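Local coordinates for protein abietadiene synthase, chloroplastic (Abies grandis, PDB 3S9V) that is a largely helical chloroplast enzyme of the terpene synthase family, combining a terpene synthase N-terminal domain with a metal-binding domain, at residues A[492-500]-A[571-579]; A[544-554]-A[610-621]. All coordinates share one frame; numbering follows the deposited sequence.

Contact 1: residues A[492-500]-A[571-579]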
loop_
_atom_site.group_PDB
_atom_site.type_symbol
_atom_site.label_atom_id
_atom_site.label_comp_id
_atom_site.label_asym_id
_atom_site.label_seq_id
_atom_site.Cartn_x
_atom_site.Cartn_y
_atom_site.Cartn_z
ATOM N N SER A 492 -9.305 19.381 -35.721
ATOM C CA SER A 492 -8.075 19.141 -36.474
ATOM C C SER A 492 -8.348 18.292 -37.705
ATOM O O SER A 492 -7.436 17.960 -38.464
ATOM C CB SER A 492 -7.036 18.444 -35.594
ATOM O OG SER A 492 -6.587 19.307 -34.564
ATOM N N GLY A 493 -9.616 17.939 -37.888
ATOM C CA GLY A 493 -10.010 17.139 -39.029
ATOM C C GLY A 493 -9.338 15.786 -39.096
ATOM O O GLY A 493 -9.335 15.154 -40.150
ATOM N N PHE A 494 -8.769 15.327 -37.986
ATOM C CA PHE A 494 -8.113 14.026 -37.990
ATOM C C PHE A 494 -9.119 12.916 -38.209
ATOM O O PHE A 494 -8.761 11.743 -38.251
ATOM C CB PHE A 494 -7.353 13.785 -36.686
ATOM C CG PHE A 494 -6.123 14.631 -36.545
ATOM C CD1 PHE A 494 -5.288 14.845 -37.637
ATOM C CD2 PHE A 494 -5.798 15.214 -35.327
ATOM C CE1 PHE A 494 -4.149 15.628 -37.519
ATOM C CE2 PHE A 494 -4.660 16.000 -35.200
ATOM C CZ PHE A 494 -3.835 16.207 -36.299
ATOM N N THR A 495 -10.383 13.292 -38.347
ATOM C CA THR A 495 -11.439 12.319 -38.582
ATOM C C THR A 495 -11.240 11.782 -39.996
ATOM O O THR A 495 -11.779 10.740 -40.362
ATOM C CB THR A 495 -12.837 12.971 -38.492
ATOM O OG1 THR A 495 -12.909 13.799 -37.322
ATOM C CG2 THR A 495 -13.915 11.899 -38.411
ATOM N N ASP A 496 -10.453 12.514 -40.780
ATOM C CA ASP A 496 -10.153 12.157 -42.163
ATOM C C ASP A 496 -9.161 11.000 -42.269
ATOM O O ASP A 496 -9.286 10.141 -43.140
ATOM C CB ASP A 496 -9.594 13.377 -42.892
ATOM C CG ASP A 496 -10.578 14.533 -42.933
ATOM O OD1 ASP A 496 -10.133 15.681 -43.157
ATOM O OD2 ASP A 496 -11.794 14.293 -42.751
ATOM N N LEU A 497 -8.172 10.987 -41.380
ATOM C CA LEU A 497 -7.157 9.938 -41.369
ATOM C C LEU A 497 -7.811 8.562 -41.304
ATOM O O LEU A 497 -8.559 8.265 -40.374
ATOM C CB LEU A 497 -6.228 10.122 -40.168
ATOM C CG LEU A 497 -5.593 11.506 -40.012
ATOM C CD1 LEU A 497 -4.725 11.528 -38.765
ATOM C CD2 LEU A 497 -4.779 11.843 -41.247
ATOM N N ASN A 498 -7.520 7.721 -42.289
ATOM C CA ASN A 498 -8.099 6.388 -42.337
ATOM C C ASN A 498 -7.101 5.291 -42.002
ATOM O O ASN A 498 -7.432 4.106 -42.066
ATOM C CB ASN A 498 -8.692 6.132 -43.724
ATOM C CG ASN A 498 -7.697 6.392 -44.840
ATOM O OD1 ASN A 498 -6.602 5.828 -44.859
ATOM N ND2 ASN A 498 -8.075 7.253 -45.777
ATOM N N PHE A 499 -5.881 5.678 -41.645
ATOM C CA PHE A 499 -4.851 4.699 -41.309
ATOM C C PHE A 499 -4.675 4.552 -39.807
ATOM O O PHE A 499 -3.821 3.791 -39.345
ATOM C CB PHE A 499 -3.513 5.091 -41.931
ATOM C CG PHE A 499 -3.033 6.449 -41.526
ATOM C CD1 PHE A 499 -3.440 7.580 -42.224
ATOM C CD2 PHE A 499 -2.185 6.603 -40.434
ATOM C CE1 PHE A 499 -3.007 8.846 -41.843
ATOM C CE2 PHE A 499 -1.747 7.864 -40.042
ATOM C CZ PHE A 499 -2.158 8.988 -40.748
ATOM N N THR A 500 -5.478 5.282 -39.043
ATOM C CA THR A 500 -5.399 5.211 -37.592
ATOM C C THR A 500 -6.769 5.367 -36.937
ATOM O O THR A 500 -7.567 6.226 -37.327
ATOM C CB THR A 500 -4.436 6.287 -37.031
ATOM O OG1 THR A 500 -4.283 6.097 -35.619
ATOM C CG2 THR A 500 -4.971 7.691 -37.301
ATOM N N GLN A 571 -3.433 11.621 -47.458
ATOM C CA GLN A 571 -3.413 11.378 -46.022
ATOM C C GLN A 571 -2.228 11.989 -45.267
ATOM O O GLN A 571 -2.407 12.576 -44.194
ATOM C CB GLN A 571 -3.454 9.869 -45.763
ATOM C CG GLN A 571 -4.732 9.205 -46.234
ATOM C CD GLN A 571 -5.925 9.614 -45.402
ATOM O OE1 GLN A 571 -6.049 9.222 -44.240
ATOM N NE2 GLN A 571 -6.807 10.417 -45.985
ATOM N N MET A 572 -1.023 11.852 -45.813
ATOM C CA MET A 572 0.164 12.382 -45.153
ATOM C C MET A 572 0.085 13.903 -44.974
ATOM O O MET A 572 0.415 14.432 -43.911
ATOM C CB MET A 572 1.426 12.003 -45.949
ATOM C CG MET A 572 2.740 12.327 -45.246
ATOM S SD MET A 572 4.244 11.725 -46.072
ATOM C CE MET A 572 5.244 13.152 -45.945
ATOM N N LYS A 573 -0.370 14.594 -46.013
ATOM C CA LYS A 573 -0.485 16.049 -46.000
ATOM C C LYS A 573 -1.318 16.521 -44.825
ATOM O O LYS A 573 -0.915 17.411 -44.078
ATOM C CB LYS A 573 -1.125 16.526 -47.306
ATOM C CG LYS A 573 -1.337 18.024 -47.412
ATOM C CD LYS A 573 -1.973 18.360 -48.755
ATOM C CE LYS A 573 -2.359 19.826 -48.857
ATOM N NZ LYS A 573 -3.060 20.113 -50.142
ATOM N N ILE A 574 -2.491 15.918 -44.681
ATOM C CA ILE A 574 -3.406 16.241 -43.601
ATOM C C ILE A 574 -2.707 15.980 -42.268
ATOM O O ILE A 574 -2.674 16.845 -41.387
ATOM C CB ILE A 574 -4.678 15.360 -43.694
ATOM C CG1 ILE A 574 -5.499 15.758 -44.923
ATOM C CG2 ILE A 574 -5.504 15.485 -42.425
ATOM C CD1 ILE A 574 -6.687 14.845 -45.170
ATOM N N CYS A 575 -2.147 14.781 -42.133
ATOM C CA CYS A 575 -1.458 14.402 -40.914
ATOM C C CYS A 575 -0.430 15.453 -40.514
ATOM O O CYS A 575 -0.424 15.911 -39.376
ATOM C CB CYS A 575 -0.770 13.044 -41.086
ATOM S SG CYS A 575 0.284 12.596 -39.696
ATOM N N PHE A 576 0.430 15.843 -41.450
ATOM C CA PHE A 576 1.455 16.831 -41.154
ATOM C C PHE A 576 0.898 18.208 -40.778
ATOM O O PHE A 576 1.306 18.784 -39.768
ATOM C CB PHE A 576 2.423 17.001 -42.329
ATOM C CG PHE A 576 3.557 17.932 -42.022
ATOM C CD1 PHE A 576 4.557 17.553 -41.135
ATOM C CD2 PHE A 576 3.584 19.220 -42.549
ATOM C CE1 PHE A 576 5.564 18.444 -40.767
ATOM C CE2 PHE A 576 4.588 20.118 -42.188
ATOM C CZ PHE A 576 5.580 19.729 -41.292
ATOM N N VAL A 577 -0.014 18.742 -41.590
ATOM C CA VAL A 577 -0.594 20.052 -41.304
ATOM C C VAL A 577 -1.081 20.058 -39.860
ATOM O O VAL A 577 -0.810 20.999 -39.112
ATOM C CB VAL A 577 -1.771 20.385 -42.265
ATOM C CG1 VAL A 577 -2.446 21.680 -41.841
ATOM C CG2 VAL A 577 -1.250 20.530 -43.693
ATOM N N GLY A 578 -1.788 18.997 -39.476
ATOM C CA GLY A 578 -2.275 18.882 -38.113
ATOM C C GLY A 578 -1.107 18.858 -37.136
ATOM O O GLY A 578 -1.123 19.551 -36.121
ATOM N N PHE A 579 -0.086 18.067 -37.453
ATOM C CA PHE A 579 1.105 17.954 -36.615
ATOM C C PHE A 579 1.719 19.338 -36.406
ATOM O O PHE A 579 1.986 19.746 -35.280
ATOM C CB PHE A 579 2.125 17.022 -37.288
ATOM C CG PHE A 579 3.405 16.835 -36.510
ATOM C CD1 PHE A 579 3.463 15.964 -35.431
ATOM C CD2 PHE A 579 4.565 17.516 -36.878
ATOM C CE1 PHE A 579 4.654 15.768 -34.732
ATOM C CE2 PHE A 579 5.762 17.329 -36.182
ATOM C CZ PHE A 579 5.805 16.453 -35.108
#
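The loop between helices 461-491 and 504-514, in the metal-binding domain of this terpene synthase, lays Phe494, Leu497, Asn498 and Phe499 along the first turns of helix 570-594, against Gln571, Ile574, Cys575 and Gly578. Gly493, at positive phi, closes the preceding helix in a Schellman motif, and a type I turn from Gly493 to Asp496 then brings the chain round to the Gln571 end. There the side chain of Gln571 bends at its second torsion (chi2 -69°) and presents OE1 to the loop backbone. Asn498 N donates to Gln571 OE1 over 2.9 Å, close to straight at 157°, with the donor tilted somewhat out of the carbonyl plane. The side-chain amides of the two residues lie almost parallel, 13° apart, bringing Asn498 ND2 within 3.2 Å of Gln571 CD. Phe499 stands nearly upright to the Gln571 amide and turns its ring edge to it, CD1 lying 3.7 Å from OE1; further round the same ring, CZ approaches CB of Cys575. Between the polar grip and the Phe494 ring lies an apolar patch: the CD2 branch of Leu497 sits 3.9 Å from Ile574 CG2 and also touches Cys575 CB, while Ile574 CD1 reaches CB of Asp496 at 4.0 Å. Phe494 makes the contact at the other end. Its CZ comes 3.6 Å from Gly578 CA, where the missing side chain leaves room for the ring, whose edge also nears the carbonyl oxygens of Ile574 and Cys575. Helix 521-541 backs this layer: Phe533 meets Phe494, Ile536 touches both Phe499 and Cys575, and Asp539, by sequence part of the family's DDxxD motif, accepts from Thr500 OG1. Helix 547-559 packs against Met572 and Cys575.

Contact 2: residues A[544-554]-A[610-621]; sequences HGSLDDLKLFT and LEAYTKEAEWSE
Leu547, Leu550 and Thr554 of helix 547-559 meet Leu610, Thr614, Ala617, Glu618 and Glu621 of the helix that ends at 621. The two segments run antiparallel at 176° with axes 10.8 Å apart, a wide spacing that side-chain ends bridge. Apolar contacts carry most of the interface. Leu547 spreads its two methyls over the last turns of the partner helix: CD2 lies 3.7 Å from Ala617 CB and also near Glu618 CG, while CD1 sits 3.6 Å from Glu621 CG, the aliphatic parts of both glutamates crossing the leucine at about a right angle. Leu550 CD1 comes to the same Ala617 methyl at 4.1 Å, so the small alanine receives two leucine branches. At the other end, Leu610 CD1 touches the ring edge of Phe553 at CD1 and the backbone CA of Thr554. One water links the two helices through their threonines. Thr554 OG1 and Thr614 OG1 are 4.0 Å apart, and the water spans them, at 2.8 Å from Thr554 OG1 and donating to Thr614 OG1. Thr614 OG1 stands beside its own backbone N (chi1 -63°), from where it donates back to Leu610 O over 2.8 Å, above the carbonyl plane; that oxygen also takes the helical bond from Thr614 N. Thr554 OG1 has a further partner in Tyr541 OH of helix 521-541. His544 NE2 comes to 3.1 Å from Ser620 OG. At the helix start, Ser546 is the N-cap, its OG accepting from Asp549 N. Helix 521-541 also packs against Phe553, Tyr613 and Thr614. Antiparallel neighbours of this kind, here largely at the surface, belong to the helical bundle of the terpene synthase metal-binding domain.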
loop_
_atom_site.group_PDB
_atom_site.type_symbol
_atom_site.label_atom_id
_atom_site.label_comp_id
_atom_site.label_asym_id
_atom_site.label_seq_id
_atom_site.Cartn_x
_atom_site.Cartn_y
_atom_site.Cartn_z
ATOM N N HIS A 544 3.588 0.847 -44.353
ATOM C CA HIS A 544 4.252 0.106 -45.421
ATOM C C HIS A 544 4.125 0.801 -46.774
ATOM O O HIS A 544 4.200 0.159 -47.825
ATOM C CB HIS A 544 3.685 -1.317 -45.498
ATOM C CG HIS A 544 4.066 -2.179 -44.333
ATOM N ND1 HIS A 544 3.390 -3.336 -44.009
ATOM C CD2 HIS A 544 5.064 -2.061 -43.423
ATOM C CE1 HIS A 544 3.953 -3.892 -42.950
ATOM N NE2 HIS A 544 4.971 -3.139 -42.576
ATOM N N GLY A 545 3.927 2.117 -46.737
ATOM C CA GLY A 545 3.815 2.889 -47.959
ATOM C C GLY A 545 5.195 3.014 -48.574
ATOM O O GLY A 545 5.932 2.029 -48.635
ATOM N N SER A 546 5.562 4.208 -49.028
ATOM C CA SER A 546 6.881 4.387 -49.617
ATOM C C SER A 546 7.784 5.148 -48.656
ATOM O O SER A 546 7.332 6.058 -47.955
ATOM C CB SER A 546 6.792 5.146 -50.941
ATOM O OG SER A 546 6.860 6.545 -50.739
ATOM N N LEU A 547 9.056 4.756 -48.627
ATOM C CA LEU A 547 10.049 5.394 -47.774
ATOM C C LEU A 547 10.344 6.802 -48.279
ATOM O O LEU A 547 10.631 7.711 -47.496
ATOM C CB LEU A 547 11.332 4.570 -47.767
ATOM C CG LEU A 547 11.229 3.204 -47.089
ATOM C CD1 LEU A 547 12.431 2.346 -47.455
ATOM C CD2 LEU A 547 11.138 3.400 -45.582
ATOM N N ASP A 548 10.269 6.977 -49.593
ATOM C CA ASP A 548 10.519 8.277 -50.197
ATOM C C ASP A 548 9.494 9.282 -49.672
ATOM O O ASP A 548 9.825 10.441 -49.419
ATOM C CB ASP A 548 10.432 8.165 -51.722
ATOM C CG ASP A 548 11.624 7.428 -52.327
ATOM O OD1 ASP A 548 11.445 6.734 -53.354
ATOM O OD2 ASP A 548 12.743 7.557 -51.783
ATOM N N ASP A 549 8.255 8.826 -49.505
ATOM C CA ASP A 549 7.184 9.674 -48.994
ATOM C C ASP A 549 7.419 10.033 -47.522
ATOM O O ASP A 549 7.279 11.199 -47.124
ATOM C CB ASP A 549 5.825 8.975 -49.142
ATOM C CG ASP A 549 5.289 9.022 -50.566
ATOM O OD1 ASP A 549 5.870 9.747 -51.407
ATOM O OD2 ASP A 549 4.276 8.341 -50.843
ATOM N N LEU A 550 7.768 9.028 -46.722
ATOM C CA LEU A 550 8.030 9.236 -45.301
ATOM C C LEU A 550 9.128 10.276 -45.131
ATOM O O LEU A 550 9.108 11.072 -44.186
ATOM C CB LEU A 550 8.458 7.921 -44.632
ATOM C CG LEU A 550 7.396 6.821 -44.579
ATOM C CD1 LEU A 550 7.950 5.607 -43.852
ATOM C CD2 LEU A 550 6.160 7.338 -43.870
ATOM N N LYS A 551 10.085 10.262 -46.054
ATOM C CA LYS A 551 11.191 11.201 -46.010
ATOM C C LYS A 551 10.723 12.658 -46.114
ATOM O O LYS A 551 11.386 13.569 -45.610
ATOM C CB LYS A 551 12.183 10.897 -47.126
ATOM C CG LYS A 551 13.443 11.720 -47.021
ATOM C CD LYS A 551 14.332 11.568 -48.236
ATOM C CE LYS A 551 15.470 12.572 -48.167
ATOM N NZ LYS A 551 14.953 13.963 -47.983
ATOM N N LEU A 552 9.587 12.882 -46.768
ATOM C CA LEU A 552 9.058 14.232 -46.892
ATOM C C LEU A 552 8.585 14.687 -45.518
ATOM O O LEU A 552 8.786 15.840 -45.137
ATOM C CB LEU A 552 7.883 14.274 -47.871
ATOM C CG LEU A 552 8.136 13.844 -49.317
ATOM C CD1 LEU A 552 6.802 13.789 -50.050
ATOM C CD2 LEU A 552 9.094 14.809 -50.002
ATOM N N PHE A 553 7.960 13.781 -44.772
ATOM C CA PHE A 553 7.479 14.118 -43.437
ATOM C C PHE A 553 8.672 14.443 -42.536
ATOM O O PHE A 553 8.705 15.486 -41.876
ATOM C CB PHE A 553 6.665 12.956 -42.852
ATOM C CG PHE A 553 5.788 13.352 -41.682
ATOM C CD1 PHE A 553 6.323 13.513 -40.404
ATOM C CD2 PHE A 553 4.420 13.578 -41.868
ATOM C CE1 PHE A 553 5.513 13.892 -39.331
ATOM C CE2 PHE A 553 3.602 13.959 -40.800
ATOM C CZ PHE A 553 4.151 14.116 -39.532
ATOM N N THR A 554 9.657 13.553 -42.521
ATOM C CA THR A 554 10.848 13.753 -41.699
ATOM C C THR A 554 11.535 15.073 -42.049
ATOM O O THR A 554 11.952 15.828 -41.158
ATOM C CB THR A 554 11.849 12.587 -41.882
ATOM O OG1 THR A 554 11.192 11.352 -41.578
ATOM C CG2 THR A 554 13.038 12.747 -40.957
ATOM N N LEU A 610 11.365 10.231 -35.165
ATOM C CA LEU A 610 11.096 9.906 -36.560
ATOM C C LEU A 610 12.217 9.032 -37.118
ATOM O O LEU A 610 11.971 8.121 -37.915
ATOM C CB LEU A 610 10.930 11.186 -37.385
ATOM C CG LEU A 610 9.800 12.107 -36.895
ATOM C CD1 LEU A 610 9.644 13.260 -37.850
ATOM C CD2 LEU A 610 8.500 11.346 -36.795
ATOM N N GLU A 611 13.446 9.306 -36.689
ATOM C CA GLU A 611 14.576 8.509 -37.127
ATOM C C GLU A 611 14.374 7.071 -36.659
ATOM O O GLU A 611 14.663 6.136 -37.401
ATOM C CB GLU A 611 15.884 9.088 -36.580
ATOM C CG GLU A 611 16.596 9.982 -37.583
ATOM C CD GLU A 611 17.529 10.993 -36.938
ATOM O OE1 GLU A 611 18.255 10.630 -35.985
ATOM O OE2 GLU A 611 17.541 12.158 -37.401
ATOM N N ALA A 612 13.862 6.887 -35.443
ATOM C CA ALA A 612 13.620 5.535 -34.947
ATOM C C ALA A 612 12.529 4.853 -35.794
ATOM O O ALA A 612 12.642 3.673 -36.126
ATOM C CB ALA A 612 13.208 5.569 -33.471
ATOM N N TYR A 613 11.474 5.592 -36.134
ATOM C CA TYR A 613 10.400 5.036 -36.965
ATOM C C TYR A 613 10.962 4.677 -38.333
ATOM O O TYR A 613 10.608 3.659 -38.920
ATOM C CB TYR A 613 9.262 6.042 -37.172
ATOM C CG TYR A 613 8.410 6.326 -35.961
ATOM C CD1 TYR A 613 8.102 5.319 -35.039
ATOM C CD2 TYR A 613 7.869 7.596 -35.755
ATOM C CE1 TYR A 613 7.274 5.574 -33.944
ATOM C CE2 TYR A 613 7.037 7.859 -34.663
ATOM C CZ TYR A 613 6.746 6.848 -33.766
ATOM O OH TYR A 613 5.922 7.107 -32.696
ATOM N N THR A 614 11.838 5.537 -38.837
ATOM C CA THR A 614 12.451 5.332 -40.137
ATOM C C THR A 614 13.300 4.065 -40.205
ATOM O O THR A 614 13.290 3.369 -41.218
ATOM C CB THR A 614 13.312 6.547 -40.528
ATOM O OG1 THR A 614 12.469 7.699 -40.659
ATOM C CG2 THR A 614 14.029 6.300 -41.852
ATOM N N LYS A 615 14.031 3.757 -39.136
ATOM C CA LYS A 615 14.862 2.563 -39.146
ATOM C C LYS A 615 13.986 1.314 -39.187
ATOM O O LYS A 615 14.319 0.352 -39.873
ATOM C CB LYS A 615 15.786 2.518 -37.919
ATOM C CG LYS A 615 16.918 1.496 -38.049
ATOM C CD LYS A 615 17.792 1.414 -36.804
ATOM C CE LYS A 615 18.586 2.694 -36.555
ATOM N NZ LYS A 615 19.687 2.898 -37.535
ATOM N N GLU A 616 12.872 1.318 -38.457
ATOM C CA GLU A 616 11.974 0.160 -38.462
ATOM C C GLU A 616 11.344 -0.019 -39.841
ATOM O O GLU A 616 11.210 -1.138 -40.331
ATOM C CB GLU A 616 10.845 0.306 -37.428
ATOM C CG GLU A 616 11.310 0.465 -35.993
ATOM C CD GLU A 616 10.229 0.102 -34.979
ATOM O OE1 GLU A 616 9.034 0.371 -35.253
ATOM O OE2 GLU A 616 10.581 -0.441 -33.905
ATOM N N ALA A 617 10.953 1.091 -40.457
ATOM C CA ALA A 617 10.335 1.054 -41.777
ATOM C C ALA A 617 11.290 0.491 -42.826
ATOM O O ALA A 617 10.886 -0.296 -43.685
ATOM C CB ALA A 617 9.886 2.454 -42.181
ATOM N N GLU A 618 12.556 0.898 -42.764
ATOM C CA GLU A 618 13.545 0.418 -43.723
ATOM C C GLU A 618 13.798 -1.065 -43.512
ATOM O O GLU A 618 13.927 -1.822 -44.474
ATOM C CB GLU A 618 14.844 1.216 -43.591
ATOM C CG GLU A 618 14.637 2.700 -43.872
ATOM C CD GLU A 618 15.869 3.547 -43.608
ATOM O OE1 GLU A 618 16.583 3.269 -42.617
ATOM O OE2 GLU A 618 16.108 4.502 -44.382
ATOM N N TRP A 619 13.858 -1.479 -42.251
ATOM C CA TRP A 619 14.067 -2.885 -41.938
ATOM C C TRP A 619 12.863 -3.676 -42.430
ATOM O O TRP A 619 12.996 -4.795 -42.913
ATOM C CB TRP A 619 14.188 -3.105 -40.427
ATOM C CG TRP A 619 15.472 -2.676 -39.802
ATOM C CD1 TRP A 619 16.670 -2.470 -40.427
ATOM C CD2 TRP A 619 15.704 -2.471 -38.408
ATOM N NE1 TRP A 619 17.633 -2.152 -39.505
ATOM C CE2 TRP A 619 17.069 -2.146 -38.257
ATOM C CE3 TRP A 619 14.891 -2.533 -37.269
ATOM C CZ2 TRP A 619 17.641 -1.884 -37.009
ATOM C CZ3 TRP A 619 15.460 -2.273 -36.027
ATOM C CH2 TRP A 619 16.822 -1.953 -35.909
ATOM N N SER A 620 11.684 -3.079 -42.281
ATOM C CA SER A 620 10.436 -3.712 -42.681
ATOM C C SER A 620 10.366 -3.956 -44.186
ATOM O O SER A 620 10.161 -5.087 -44.626
ATOM C CB SER A 620 9.249 -2.852 -42.231
ATOM O OG SER A 620 8.026 -3.563 -42.348
ATOM N N GLU A 621 10.543 -2.901 -44.973
ATOM C CA GLU A 621 10.485 -3.033 -46.424
ATOM C C GLU A 621 11.554 -4.001 -46.931
ATOM O O GLU A 621 11.349 -4.695 -47.924
ATOM C CB GLU A 621 10.628 -1.656 -47.090
ATOM C CG GLU A 621 12.032 -1.263 -47.506
ATOM C CD GLU A 621 12.485 -1.968 -48.774
ATOM O OE1 GLU A 621 11.764 -1.888 -49.793
ATOM O OE2 GLU A 621 13.564 -2.599 -48.753
HETATM O O HOH W 1 11.982 9.163 -43.138
#

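Overall arrangement
Contacts 1 and 2 lie side by side near one end of the elongated chain, their centres about 17 Å apart and both inside the metal-binding domain range. Their segments alternate along the sequence: 492-500, 544-554, 571-579, 610-621. Helices 547-559, 570-594 and 599-621 follow one another, the first joining the two contacts directly, since Phe553 of contact 2 meets Phe576 of contact 1 edge-to-face and Phe576 CB lies 3.6 Å from Phe553 CE2. Helix 521-541, at whose C-terminal end the DDxxD sequence begins, touches both contacts. Between them the contacts involve a loop and three successive helices that all pack against that helix, contact 1 being the more buried and contact 2 nearer the surface.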